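PDB 5H5M: alpha-catenin-like protein hmp-1, which binds beta-catenin and actin filaments in the cadherin-catenin complex of adherens junctions and is required for cell migration and shape change during worm embryogenesis. Local coordinates for residues A296-L301 with E308-A313; A23-R26 with D30-D33; I198-Q203 with K207-N212. One frame throughout, in Å; residues are numbered along the deposited sequence.

Interaction 1 of 3, residues A296-L301 with E308-A313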
loop_
_atom_site.group_PDB
_atom_site.type_symbol
_atom_site.label_atom_id
_atom_site.label_comp_id
_atom_site.label_asym_id
_atom_site.label_seq_id
_atom_site.Cartn_x
_atom_site.Cartn_y
_atom_site.Cartn_z
ATOM N N ALA A 296 10.202 0.253 -13.679
ATOM C CA ALA A 296 10.889 1.498 -13.350
ATOM C C ALA A 296 12.179 1.225 -12.580
ATOM O O ALA A 296 13.205 1.849 -12.840
ATOM C CB ALA A 296 9.973 2.416 -12.549
ATOM N N GLU A 297 12.122 0.282 -11.643
ATOM C CA GLU A 297 13.288 -0.086 -10.840
ATOM C C GLU A 297 14.442 -0.591 -11.704
ATOM O O GLU A 297 15.602 -0.278 -11.450
ATOM C CB GLU A 297 12.908 -1.151 -9.808
ATOM C CG GLU A 297 14.022 -1.509 -8.838
ATOM C CD GLU A 297 14.034 -0.631 -7.598
ATOM O OE1 GLU A 297 13.205 0.302 -7.517
ATOM O OE2 GLU A 297 14.867 -0.882 -6.700
ATOM N N MET A 298 14.112 -1.367 -12.731
ATOM C CA MET A 298 15.117 -1.922 -13.633
ATOM C C MET A 298 15.678 -0.879 -14.602
ATOM O O MET A 298 16.872 -0.889 -14.901
ATOM C CB MET A 298 14.528 -3.099 -14.416
ATOM C CG MET A 298 14.100 -4.292 -13.552
ATOM S SD MET A 298 15.441 -5.089 -12.630
ATOM C CE MET A 298 15.337 -4.252 -11.048
ATOM N N ASP A 299 14.818 0.012 -15.090
ATOM C CA ASP A 299 15.240 1.045 -16.039
ATOM C C ASP A 299 16.237 2.024 -15.424
ATOM O O ASP A 299 17.056 2.612 -16.130
ATOM C CB ASP A 299 14.027 1.813 -16.575
ATOM C CG ASP A 299 13.216 1.004 -17.571
ATOM O OD1 ASP A 299 13.768 0.040 -18.144
ATOM O OD2 ASP A 299 12.030 1.332 -17.783
ATOM N N PHE A 300 16.162 2.200 -14.109
ATOM C CA PHE A 300 17.097 3.066 -13.404
ATOM C C PHE A 300 18.486 2.441 -13.375
ATOM O O PHE A 300 19.500 3.144 -13.344
ATOM C CB PHE A 300 16.605 3.346 -11.984
ATOM C CG PHE A 300 15.573 4.434 -11.907
ATOM C CD1 PHE A 300 15.786 5.653 -12.537
ATOM C CD2 PHE A 300 14.387 4.239 -11.214
ATOM C CE1 PHE A 300 14.838 6.662 -12.473
ATOM C CE2 PHE A 300 13.434 5.241 -11.147
ATOM C CZ PHE A 300 13.658 6.457 -11.777
ATOM N N LEU A 301 18.524 1.112 -13.392
ATOM C CA LEU A 301 19.783 0.383 -13.410
ATOM C C LEU A 301 20.451 0.455 -14.777
ATOM O O LEU A 301 19.824 0.819 -15.772
ATOM C CB LEU A 301 19.560 -1.082 -13.023
ATOM C CG LEU A 301 19.009 -1.345 -11.619
ATOM C CD1 LEU A 301 18.748 -2.830 -11.418
ATOM C CD2 LEU A 301 19.969 -0.819 -10.563
ATOM N N GLU A 308 17.226 -7.410 -18.102
ATOM C CA GLU A 308 16.458 -7.973 -19.207
ATOM C C GLU A 308 15.660 -9.199 -18.767
ATOM O O GLU A 308 14.527 -9.397 -19.206
ATOM C CB GLU A 308 17.377 -8.329 -20.379
ATOM C CG GLU A 308 17.975 -7.111 -21.063
ATOM C CD GLU A 308 18.506 -7.412 -22.453
ATOM O OE1 GLU A 308 18.640 -8.606 -22.799
ATOM O OE2 GLU A 308 18.786 -6.450 -23.200
ATOM N N THR A 309 16.251 -10.008 -17.890
ATOM C CA THR A 309 15.593 -11.210 -17.382
ATOM C C THR A 309 14.391 -10.848 -16.511
ATOM O O THR A 309 13.352 -11.508 -16.557
ATOM C CB THR A 309 16.574 -12.086 -16.572
ATOM O OG1 THR A 309 17.669 -12.478 -17.407
ATOM C CG2 THR A 309 15.884 -13.334 -16.057
ATOM N N VAL A 310 14.532 -9.786 -15.725
ATOM C CA VAL A 310 13.455 -9.328 -14.858
ATOM C C VAL A 310 12.343 -8.653 -15.664
ATOM O O VAL A 310 11.163 -8.916 -15.442
ATOM C CB VAL A 310 13.983 -8.355 -13.783
ATOM C CG1 VAL A 310 12.834 -7.690 -13.052
ATOM C CG2 VAL A 310 14.891 -9.090 -12.804
ATOM N N LYS A 311 12.722 -7.793 -16.607
ATOM C CA LYS A 311 11.747 -7.126 -17.468
ATOM C C LYS A 311 10.980 -8.140 -18.315
ATOM O O LYS A 311 9.806 -7.937 -18.629
ATOM C CB LYS A 311 12.431 -6.094 -18.369
ATOM C CG LYS A 311 13.056 -4.928 -17.609
ATOM C CD LYS A 311 12.349 -3.610 -17.879
ATOM C CE LYS A 311 12.604 -3.124 -19.291
ATOM N NZ LYS A 311 12.071 -1.751 -19.506
ATOM N N GLN A 312 11.648 -9.232 -18.673
ATOM C CA GLN A 312 11.009 -10.309 -19.419
ATOM C C GLN A 312 9.907 -10.971 -18.590
ATOM O O GLN A 312 8.813 -11.240 -19.090
ATOM C CB GLN A 312 12.042 -11.350 -19.847
ATOM C CG GLN A 312 11.461 -12.494 -20.658
ATOM C CD GLN A 312 10.871 -12.027 -21.973
ATOM O OE1 GLN A 312 11.546 -11.376 -22.772
ATOM N NE2 GLN A 312 9.604 -12.354 -22.204
ATOM N N ALA A 313 10.203 -11.232 -17.321
ATOM C CA ALA A 313 9.226 -11.824 -16.417
ATOM C C ALA A 313 8.043 -10.881 -16.215
ATOM O O ALA A 313 6.890 -11.316 -16.151
ATOM C CB ALA A 313 9.874 -12.167 -15.084
#
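Lys311 NZ reaches across to Asp299 OD1 at 2.8 Å, a salt bridge in which the ammonium takes the syn lone pair of that oxygen, on the side facing OD2. The second carboxylate oxygen stays farther away, with Asp299 OD2 3.5 Å from Lys311 NZ, and the charge pairing is therefore lopsided. The two side chains meet nearly at a right angle. Bends at chi2 and chi3 (-113° and -70°) fold the lysine chain, and its methylenes turn along Met298 on the way, with Lys311 CG 4.0 Å from Met298 CB. Next to the salt bridge lies an apolar layer. Met298 crosses Val310 at about a right angle, its CG 3.7 Å from Val310 CG1, while its sulfur SD rests 3.8 Å from Val310 CB. With an alanine in place of Lys311, the carboxylate of Asp299 would probably lose its cationic mate, and the flank of Met298 now lined by the lysine methylenes would be uncovered. The contact lies near the turn of a helical hairpin, where the end of helix 276-300 and the start of helix 305-339 run antiparallel, their short axes 9.9 Å apart at an angle of 160°. Helix 345-374 closes the apolar side, its Leu373 touching both Met298 and Val310.

Interaction 2 of 3, residues A23-R26 with D30-D33; sequences AHYR and DRPD
Asp30 turns its carboxylate back onto the backbone that leads into its own helix: Arg26 N donates, at 2.9 Å and with an N-H...O angle of 152°, to the anti lone pair of Asp30 OD2, the one directed away from OD1. The same oxygen also accepts a hydrogen bond from a water, 2.6 Å from Asp30 OD2. That water's other bond goes to the carbonyl of His24, with 2.9 Å to His24 O, and so the water extends the link from Arg26 N to a residue two places earlier. In the opposite sense, Asp30 N donates to Arg26 O at 2.7 Å, a bond of the opening turn of helix 27-49. The pair of residues is thus tied twice, backbone to backbone and backbone to side chain. The guanidinium of Arg26 takes no share in this grip, its NE lying 6.0 Å from Asp30 OD2, although its charge may still favour the ionised carboxylate.

Outside this polar core sits Tyr25. Its ring runs alongside the Asp30 side chain, the two heading opposite ways, Tyr25 CE1 coming to 3.8 Å from Asp30 CB, with ring and carboxylate planes 31° apart. With CG anti to the backbone N (chi1 -179°), the ring extends along the helix start and brings Tyr25 OH to 3.4 Å from Arg31 CB. That hydroxyl is hydrogen-bonded to Glu81 OE2, which also forms a salt bridge with Arg31 NH1; Glu35 pairs with Arg31 NE. Tyr25 stacks on Tyr80 and touches Leu77, as Arg31 does, and in this way the loop and the beginning of helix 27-49 are fastened to the C-terminal end of helix 56-80.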
loop_
_atom_site.group_PDB
_atom_site.type_symbol
_atom_site.label_atom_id
_atom_site.label_comp_id
_atom_site.label_asym_id
_atom_site.label_seq_id
_atom_site.Cartn_x
_atom_site.Cartn_y
_atom_site.Cartn_z
ATOM N N ALA A 23 29.878 2.329 31.581
ATOM C CA ALA A 23 30.422 3.182 32.632
ATOM C C ALA A 23 29.723 4.540 32.674
ATOM O O ALA A 23 29.761 5.232 33.690
ATOM C CB ALA A 23 31.920 3.367 32.443
ATOM N N HIS A 24 29.084 4.914 31.569
ATOM C CA HIS A 24 28.413 6.209 31.468
ATOM C C HIS A 24 26.950 6.167 31.901
ATOM O O HIS A 24 26.362 7.206 32.201
ATOM C CB HIS A 24 28.490 6.745 30.034
ATOM C CG HIS A 24 29.846 7.242 29.644
ATOM N ND1 HIS A 24 30.091 7.861 28.436
ATOM C CD2 HIS A 24 31.032 7.213 30.296
ATOM C CE1 HIS A 24 31.367 8.192 28.363
ATOM N NE2 HIS A 24 31.961 7.808 29.480
ATOM N N TYR A 25 26.363 4.973 31.918
ATOM C CA TYR A 25 24.943 4.826 32.230
ATOM C C TYR A 25 24.592 5.386 33.607
ATOM O O TYR A 25 25.250 5.082 34.604
ATOM C CB TYR A 25 24.522 3.357 32.151
ATOM C CG TYR A 25 23.050 3.134 32.436
ATOM C CD1 TYR A 25 22.109 3.172 31.411
ATOM C CD2 TYR A 25 22.600 2.894 33.729
ATOM C CE1 TYR A 25 20.765 2.973 31.669
ATOM C CE2 TYR A 25 21.262 2.699 33.994
ATOM C CZ TYR A 25 20.349 2.736 32.961
ATOM O OH TYR A 25 19.014 2.536 33.228
ATOM N N ARG A 26 23.549 6.209 33.647
ATOM C CA ARG A 26 23.047 6.775 34.894
ATOM C C ARG A 26 21.544 6.535 35.002
ATOM O O ARG A 26 20.773 7.034 34.183
ATOM C CB ARG A 26 23.351 8.272 34.970
ATOM C CG ARG A 26 24.797 8.634 34.684
ATOM C CD ARG A 26 24.926 10.102 34.316
ATOM N NE ARG A 26 24.609 10.978 35.438
ATOM C CZ ARG A 26 24.405 12.286 35.327
ATOM N NH1 ARG A 26 24.474 12.870 34.138
ATOM N NH2 ARG A 26 24.127 13.010 36.404
ATOM N N ASP A 30 19.476 8.331 32.242
ATOM C CA ASP A 30 19.474 7.493 31.044
ATOM C C ASP A 30 18.264 6.570 30.976
ATOM O O ASP A 30 17.865 6.145 29.895
ATOM C CB ASP A 30 20.758 6.662 30.970
ATOM C CG ASP A 30 21.930 7.448 30.418
ATOM O OD1 ASP A 30 21.738 8.191 29.432
ATOM O OD2 ASP A 30 23.043 7.326 30.973
ATOM N N ARG A 31 17.680 6.255 32.126
ATOM C CA ARG A 31 16.519 5.370 32.146
ATOM C C ARG A 31 15.190 6.076 31.822
ATOM O O ARG A 31 14.432 5.579 30.991
ATOM C CB ARG A 31 16.408 4.655 33.496
ATOM C CG ARG A 31 15.231 3.704 33.570
ATOM C CD ARG A 31 15.166 2.956 34.894
ATOM N NE ARG A 31 14.202 1.864 34.813
ATOM C CZ ARG A 31 14.518 0.575 34.889
ATOM N NH1 ARG A 31 15.776 0.206 35.074
ATOM N NH2 ARG A 31 13.571 -0.345 34.792
ATOM N N PRO A 32 14.895 7.226 32.468
ATOM C CA PRO A 32 13.588 7.836 32.180
ATOM C C PRO A 32 13.409 8.302 30.734
ATOM O O PRO A 32 12.289 8.247 30.220
ATOM C CB PRO A 32 13.542 9.038 33.134
ATOM C CG PRO A 32 14.515 8.724 34.204
ATOM C CD PRO A 32 15.608 7.966 33.526
ATOM N N ASP A 33 14.478 8.758 30.087
ATOM C CA ASP A 33 14.348 9.271 28.727
ATOM C C ASP A 33 14.331 8.128 27.716
ATOM O O ASP A 33 13.689 8.226 26.672
ATOM C CB ASP A 33 15.472 10.260 28.397
ATOM C CG ASP A 33 16.804 9.578 28.173
ATOM O OD1 ASP A 33 17.162 8.694 28.978
ATOM O OD2 ASP A 33 17.485 9.917 27.180
HETATM O O HOH W 1 24.853 9.117 30.708
#

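Interaction 3 of 3, residues I198-Q203 with K207-N212; sequences ILLCHQ and KTAQEN
Ala209 meets the CD1 methyl of Leu200 at the closed end of an antiparallel helical hairpin, in which helix 173-202 gives way through a short turn to helix 207-233. This is a recurring connection in the helical bundles of the vinculin/alpha-catenin family. Near the bend the backbones come close, with only 5.2 Å between Leu200 CA and Ala209 CA, and the small methyl of Ala209 suits so narrow a gap. Ala209 CB lies 3.9 Å from Leu200 CD1 and, in another direction, 4.0 Å from Gln203 O. Its backbone N has a weak hydrogen bond to Ser206 OG, just ahead of the helix start. The carbonyl of the alanine is met as well, Leu200 CD1 packing 3.7 Å from Ala209 O. Leu200 CD1 is put there by a CG anti to the backbone N (chi1 174°), which swings the branch across the gap. The buried Leu200 also touches Ala137 of helix 128-137, so the residue bridges the hairpin and the helix beside it.

Next along the chain, Gln210 offers its aliphatic base to the same methyl: Gln210 CG is 3.9 Å from Leu200 CD1. Leu200 CD1 thus packs against three groups of the second helix: the methyl and carbonyl of Ala209 and the CG methylene of Gln210. Glu211 N and Asn212 N, the next two along, bond back to Lys207 O and Thr208 O in regular helical turns. Beyond its CG, Gln210 is extended, and its amide NE2 is hydrogen-bonded to Pro204 O, tying the second helix back to the turn.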
loop_
_atom_site.group_PDB
_atom_site.type_symbol
_atom_site.label_atom_id
_atom_site.label_comp_id
_atom_site.label_asym_id
_atom_site.label_seq_id
_atom_site.Cartn_x
_atom_site.Cartn_y
_atom_site.Cartn_z
ATOM N N ILE A 198 -19.900 18.145 -12.905
ATOM C CA ILE A 198 -21.295 18.502 -12.686
ATOM C C ILE A 198 -21.721 19.567 -13.689
ATOM O O ILE A 198 -22.817 19.505 -14.247
ATOM C CB ILE A 198 -21.535 19.025 -11.254
ATOM C CG1 ILE A 198 -21.049 18.009 -10.220
ATOM C CG2 ILE A 198 -23.011 19.328 -11.038
ATOM C CD1 ILE A 198 -21.760 16.675 -10.295
ATOM N N LEU A 199 -20.839 20.537 -13.919
ATOM C CA LEU A 199 -21.094 21.605 -14.882
ATOM C C LEU A 199 -21.177 21.055 -16.300
ATOM O O LEU A 199 -22.028 21.472 -17.087
ATOM C CB LEU A 199 -20.006 22.679 -14.795
ATOM C CG LEU A 199 -19.956 23.461 -13.479
ATOM C CD1 LEU A 199 -18.730 24.367 -13.417
ATOM C CD2 LEU A 199 -21.238 24.263 -13.287
ATOM N N LEU A 200 -20.292 20.115 -16.621
ATOM C CA LEU A 200 -20.295 19.490 -17.937
ATOM C C LEU A 200 -21.552 18.651 -18.132
ATOM O O LEU A 200 -22.146 18.651 -19.210
ATOM C CB LEU A 200 -19.051 18.624 -18.135
ATOM C CG LEU A 200 -19.039 17.811 -19.433
ATOM C CD1 LEU A 200 -19.160 18.730 -20.646
ATOM C CD2 LEU A 200 -17.790 16.939 -19.530
ATOM N N CYS A 201 -21.954 17.942 -17.082
ATOM C CA CYS A 201 -23.152 17.109 -17.121
ATOM C C CYS A 201 -24.398 17.918 -17.478
ATOM O O CYS A 201 -25.245 17.463 -18.245
ATOM C CB CYS A 201 -23.355 16.408 -15.777
ATOM S SG CYS A 201 -24.878 15.450 -15.658
ATOM N N HIS A 202 -24.496 19.121 -16.923
ATOM C CA HIS A 202 -25.668 19.963 -17.127
ATOM C C HIS A 202 -25.684 20.637 -18.501
ATOM O O HIS A 202 -26.737 21.070 -18.965
ATOM C CB HIS A 202 -25.755 21.017 -16.019
ATOM C CG HIS A 202 -26.102 20.451 -14.675
ATOM N ND1 HIS A 202 -25.903 21.145 -13.500
ATOM C CD2 HIS A 202 -26.635 19.260 -14.323
ATOM C CE1 HIS A 202 -26.299 20.403 -12.482
ATOM N NE2 HIS A 202 -26.750 19.255 -12.951
ATOM N N GLN A 203 -24.523 20.729 -19.146
ATOM C CA GLN A 203 -24.427 21.311 -20.490
ATOM C C GLN A 203 -23.437 20.546 -21.373
ATOM O O GLN A 203 -22.402 21.091 -21.756
ATOM C CB GLN A 203 -24.001 22.780 -20.417
ATOM C CG GLN A 203 -24.870 23.668 -19.543
ATOM C CD GLN A 203 -24.571 25.138 -19.738
ATOM O OE1 GLN A 203 -24.597 25.643 -20.860
ATOM N NE2 GLN A 203 -24.282 25.834 -18.646
ATOM N N LYS A 207 -18.763 23.118 -25.821
ATOM C CA LYS A 207 -17.341 22.843 -26.005
ATOM C C LYS A 207 -16.522 23.547 -24.926
ATOM O O LYS A 207 -15.449 23.076 -24.551
ATOM C CB LYS A 207 -16.874 23.265 -27.406
ATOM C CG LYS A 207 -16.162 24.609 -27.476
ATOM C CD LYS A 207 -15.544 24.837 -28.849
ATOM C CE LYS A 207 -14.480 23.790 -29.159
ATOM N NZ LYS A 207 -13.830 24.026 -30.478
ATOM N N THR A 208 -17.043 24.660 -24.419
ATOM C CA THR A 208 -16.396 25.393 -23.336
ATOM C C THR A 208 -16.386 24.548 -22.061
ATOM O O THR A 208 -15.399 24.530 -21.324
ATOM C CB THR A 208 -17.100 26.743 -23.067
ATOM O OG1 THR A 208 -17.080 27.540 -24.257
ATOM C CG2 THR A 208 -16.408 27.503 -21.944
ATOM N N ALA A 209 -17.483 23.838 -21.818
ATOM C CA ALA A 209 -17.591 22.967 -20.650
ATOM C C ALA A 209 -16.799 21.674 -20.843
ATOM O O ALA A 209 -16.359 21.055 -19.874
ATOM C CB ALA A 209 -19.050 22.654 -20.354
ATOM N N GLN A 210 -16.626 21.269 -22.097
ATOM C CA GLN A 210 -15.836 20.085 -22.418
ATOM C C GLN A 210 -14.355 20.357 -22.192
ATOM O O GLN A 210 -13.645 19.543 -21.600
ATOM C CB GLN A 210 -16.078 19.648 -23.866
ATOM C CG GLN A 210 -17.495 19.173 -24.142
ATOM C CD GLN A 210 -17.807 19.101 -25.623
ATOM O OE1 GLN A 210 -16.956 19.390 -26.463
ATOM N NE2 GLN A 210 -19.036 18.719 -25.950
ATOM N N GLU A 211 -13.897 21.510 -22.667
ATOM C CA GLU A 211 -12.503 21.899 -22.512
ATOM C C GLU A 211 -12.160 22.143 -21.044
ATOM O O GLU A 211 -11.040 21.881 -20.614
ATOM C CB GLU A 211 -12.198 23.147 -23.345
ATOM C CG GLU A 211 -12.272 22.913 -24.847
ATOM C CD GLU A 211 -12.014 24.173 -25.654
ATOM O OE1 GLU A 211 -11.787 25.240 -25.043
ATOM O OE2 GLU A 211 -12.038 24.097 -26.902
ATOM N N ASN A 212 -13.127 22.636 -20.276
ATOM C CA ASN A 212 -12.900 22.894 -18.860
ATOM C C ASN A 212 -12.741 21.598 -18.076
ATOM O O ASN A 212 -11.931 21.521 -17.156
ATOM C CB ASN A 212 -14.036 23.729 -18.265
ATOM C CG ASN A 212 -13.882 23.937 -16.767
ATOM O OD1 ASN A 212 -13.134 24.808 -16.321
ATOM N ND2 ASN A 212 -14.595 23.136 -15.983
#

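How the interactions relate
The three contacts follow one another along the chain as interaction 2, interaction 3 and interaction 1, without sharing a helix or touching. Interactions 2 and 3 lie on opposite sides of the chain's centre, with centres about 67 Å apart. Interaction 1 is about 49 Å from interaction 2 and about 42 Å from interaction 3, centre to centre. Interactions 1 and 3 each join consecutive antiparallel helices near a turn, whereas interaction 2 fixes the loop entering helix 27-49. Together they mark helix ends in widely separated parts of this all-helical M domain, whose long bundles are consistent with its membership of the vinculin/alpha-catenin family.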